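Local coordinates for organic hydroperoxide resistance protein (Elizabethkingia anophelis NUHP1, PDB 6D9N) that probably detoxifies organic hydroperoxides by thiol-dependent reduction, helping the bacterium resist oxidative stress, at residues B[68-73]-B[84-89]. Numbering follows the deposited sequence. Where two conformers were deposited one is given.
Sequences SALNLV and TTVTAK
Asn71, on the flank of helix 54-77, hands an amide N-H to Thr84, the residue just ahead of strand 85-94. ND2 of Asn71 lies 2.8 Å from OG1 of Thr84, and the N-H points at the oxygen at 162°. The hydroxyl oxygen lies nearly in the amide plane. The carboxamide is therefore aimed at the hydroxyl, and its other end is used as well: a water donates to OD1 of Asn71 at 2.7 Å and accepts from the backbone N of Thr84 at 3.0 Å. One side chain thus grips both the side chain and the main chain of Thr84, directly through ND2 and by way of water through OD1, which fixes the amide's rotation. Asp67, one turn back on the helix, gives both groups a second partner: its carboxylate OD1 is hydrogen-bonded to OG1 of Thr84, while its main-chain carbonyl oxygen accepts from ND2 of Asn71.

With a chi1 of 61°, Thr84 turns OG1 to this polar cluster and its methyl toward Leu70. There CD2 of Leu70 comes to 4.0 Å from CG2 of Thr84 and equally close to CB, the two side chains crossing at a slant. Leu70 reaches this far because its CG is anti to the backbone N (chi1 180°), and the same CD2 then meets CG2 of Val86 at a looser 4.4 Å. Ala108 of strand 100-109 and Leu121 of helix 115-128 also pack on Leu70.

On the strand's outer edge, residues 86-89 pair antiparallel with a strand of the second subunit, continuing the sheet across the interface. A long helix laid on a sheet shared between two subunits is the architecture of the dimeric OsmC/Ohr fold.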
ATOM      1  N   SER B  68      -4.431  12.178  -4.769  1.00  8.01           N
ATOM      2  CA  SER B  68      -3.464  12.765  -5.692  1.00  9.23           C
ATOM      3  C   SER B  68      -3.942  12.642  -7.138  1.00  8.26           C
ATOM      4  O   SER B  68      -3.910  13.616  -7.909  1.00  8.71           O
ATOM      5  CB  SER B  68      -2.120  12.062  -5.517  1.00 10.47           C
ATOM      6  OG  SER B  68      -1.187  12.610  -6.422  1.00 11.19           O
ATOM      7  N   ALA B  69      -4.438  11.465  -7.518  1.00  8.12           N
ATOM      8  CA  ALA B  69      -4.939  11.248  -8.874  1.00  8.58           C
ATOM      9  C   ALA B  69      -6.144  12.135  -9.143  1.00  8.28           C
ATOM     10  O   ALA B  69      -6.256  12.741 -10.213  1.00  8.60           O
ATOM     11  CB  ALA B  69      -5.319   9.771  -9.040  1.00  8.60           C
ATOM     12  N   LEU B  70      -7.053  12.254  -8.167  1.00  8.09           N
ATOM     13  CA  LEU B  70      -8.228  13.107  -8.302  1.00  8.35           C
ATOM     14  C   LEU B  70      -7.823  14.557  -8.542  1.00  7.74           C
ATOM     15  O   LEU B  70      -8.403  15.240  -9.392  1.00  8.37           O
ATOM     16  CB  LEU B  70      -9.056  12.930  -7.034  1.00  8.14           C
ATOM     17  CG  LEU B  70     -10.340  13.757  -6.987  1.00  9.48           C
ATOM     18  CD1 LEU B  70     -11.260  13.423  -8.147  1.00 11.19           C
ATOM     19  CD2 LEU B  70     -11.010  13.482  -5.655  1.00 10.21           C
ATOM     20  N   ASN B  71      -6.827  15.048  -7.800  1.00  8.86           N
ATOM     21  CA  ASN B  71      -6.389  16.426  -7.997  1.00  9.56           C
ATOM     22  C   ASN B  71      -5.704  16.609  -9.336  1.00  9.31           C
ATOM     23  O   ASN B  71      -5.874  17.666  -9.969  1.00 10.16           O
ATOM     24  CB  ASN B  71      -5.576  16.890  -6.798  1.00 10.32           C
ATOM     25  CG  ASN B  71      -6.472  17.302  -5.671  1.00 11.53           C
ATOM     26  OD1 ASN B  71      -6.784  18.482  -5.525  1.00 13.76           O
ATOM     27  ND2 ASN B  71      -7.015  16.345  -4.956  1.00 12.04           N
ATOM     28  N   LEU B  72      -4.974  15.604  -9.824  1.00  9.07           N
ATOM     29  CA  LEU B  72      -4.403  15.725 -11.164  1.00 10.07           C
ATOM     30  C   LEU B  72      -5.501  15.839 -12.217  1.00  9.48           C
ATOM     31  O   LEU B  72      -5.413  16.649 -13.160  1.00 10.72           O
ATOM     32  CB  LEU B  72      -3.492  14.529 -11.421  1.00 12.19           C
ATOM     33  CG  LEU B  72      -2.769  14.575 -12.760  1.00 14.53           C
ATOM     34  CD1 LEU B  72      -1.939  15.876 -12.965  1.00 17.14           C
ATOM     35  CD2 LEU B  72      -1.883  13.320 -12.852  1.00 15.52           C
ATOM     36  N   VAL B  73      -6.535  15.014 -12.086  1.00  9.08           N
ATOM     37  CA  VAL B  73      -7.655  15.047 -13.027  1.00  9.27           C
ATOM     38  C   VAL B  73      -8.362  16.404 -12.974  1.00  8.79           C
ATOM     39  O   VAL B  73      -8.697  16.987 -14.007  1.00 10.04           O
ATOM     40  CB  VAL B  73      -8.608  13.875 -12.721  1.00 11.21           C
ATOM     41  CG1 VAL B  73      -9.955  14.010 -13.455  1.00 12.63           C
ATOM     42  CG2 VAL B  73      -7.951  12.552 -13.060  1.00 11.82           C
ATOM     43  N   THR B  84     -10.422  18.700  -1.860  1.00  8.80           N
ATOM     44  CA  THR B  84     -11.009  17.361  -1.823  1.00  8.67           C
ATOM     45  C   THR B  84     -10.549  16.588  -0.591  1.00  8.72           C
ATOM     46  O   THR B  84      -9.519  16.901   0.037  1.00  9.36           O
ATOM     47  CB  THR B  84     -10.613  16.569  -3.085  1.00  8.56           C
ATOM     48  OG1 THR B  84      -9.191  16.442  -3.140  1.00  8.95           O
ATOM     49  CG2 THR B  84     -11.094  17.253  -4.339  1.00  9.74           C
ATOM     50  N   THR B  85     -11.336  15.569  -0.243  1.00  8.86           N
ATOM     51  CA  THR B  85     -11.007  14.616   0.816  0.86  9.04           C
ATOM     52  C   THR B  85     -11.249  13.212   0.287  1.00  8.87           C
ATOM     53  O   THR B  85     -12.252  12.963  -0.396  1.00 10.13           O
ATOM     54  CB  THR B  85     -11.934  14.872   2.019  0.86 10.65           C
ATOM     55  OG1 THR B  85     -11.818  16.253   2.401  0.86 11.09           O
ATOM     56  CG2 THR B  85     -11.625  13.960   3.227  0.86 12.57           C
ATOM     57  N   VAL B  86     -10.378  12.267   0.631  1.00  8.36           N
ATOM     58  CA  VAL B  86     -10.634  10.869   0.298  1.00  8.38           C
ATOM     59  C   VAL B  86     -10.430  10.044   1.561  1.00  8.52           C
ATOM     60  O   VAL B  86      -9.400  10.189   2.247  1.00  9.28           O
ATOM     61  CB  VAL B  86      -9.680  10.362  -0.800  1.00  9.40           C
ATOM     62  CG1 VAL B  86      -9.857   8.852  -1.029  1.00 11.20           C
ATOM     63  CG2 VAL B  86      -9.877  11.154  -2.099  1.00  9.79           C
ATOM     64  N   THR B  87     -11.382   9.156   1.838  1.00  8.61           N
ATOM     65  CA  THR B  87     -11.214   8.147   2.879  0.86  9.16           C
ATOM     66  C   THR B  87     -11.101   6.760   2.264  1.00  9.19           C
ATOM     67  O   THR B  87     -11.759   6.451   1.263  1.00 11.01           O
ATOM     68  CB  THR B  87     -12.389   8.178   3.858  0.86 10.74           C
ATOM     69  OG1 THR B  87     -13.610   7.832   3.182  0.86 13.08           O
ATOM     70  CG2 THR B  87     -12.468   9.529   4.552  0.86 10.56           C
ATOM     71  N   ALA B  88     -10.230   5.938   2.856  1.00  8.79           N
ATOM     72  CA  ALA B  88     -10.100   4.525   2.491  1.00  9.51           C
ATOM     73  C   ALA B  88     -10.230   3.703   3.755  1.00  9.84           C
ATOM     74  O   ALA B  88      -9.514   3.967   4.727  1.00 10.93           O
ATOM     75  CB  ALA B  88      -8.754   4.222   1.849  1.00 10.03           C
ATOM     76  N   LYS B  89     -11.162   2.755   3.752  1.00  9.91           N
ATOM     77  CA  LYS B  89     -11.339   1.808   4.838  1.00 10.79           C
ATOM     78  C   LYS B  89     -10.939   0.424   4.327  1.00  9.93           C
ATOM     79  O   LYS B  89     -11.514  -0.082   3.355  1.00 10.83           O
ATOM     80  CB  LYS B  89     -12.803   1.812   5.261  1.00 12.26           C
TER
HETATM   81  O   HOH W   1      -7.797  19.296  -3.128  1.00 11.86           O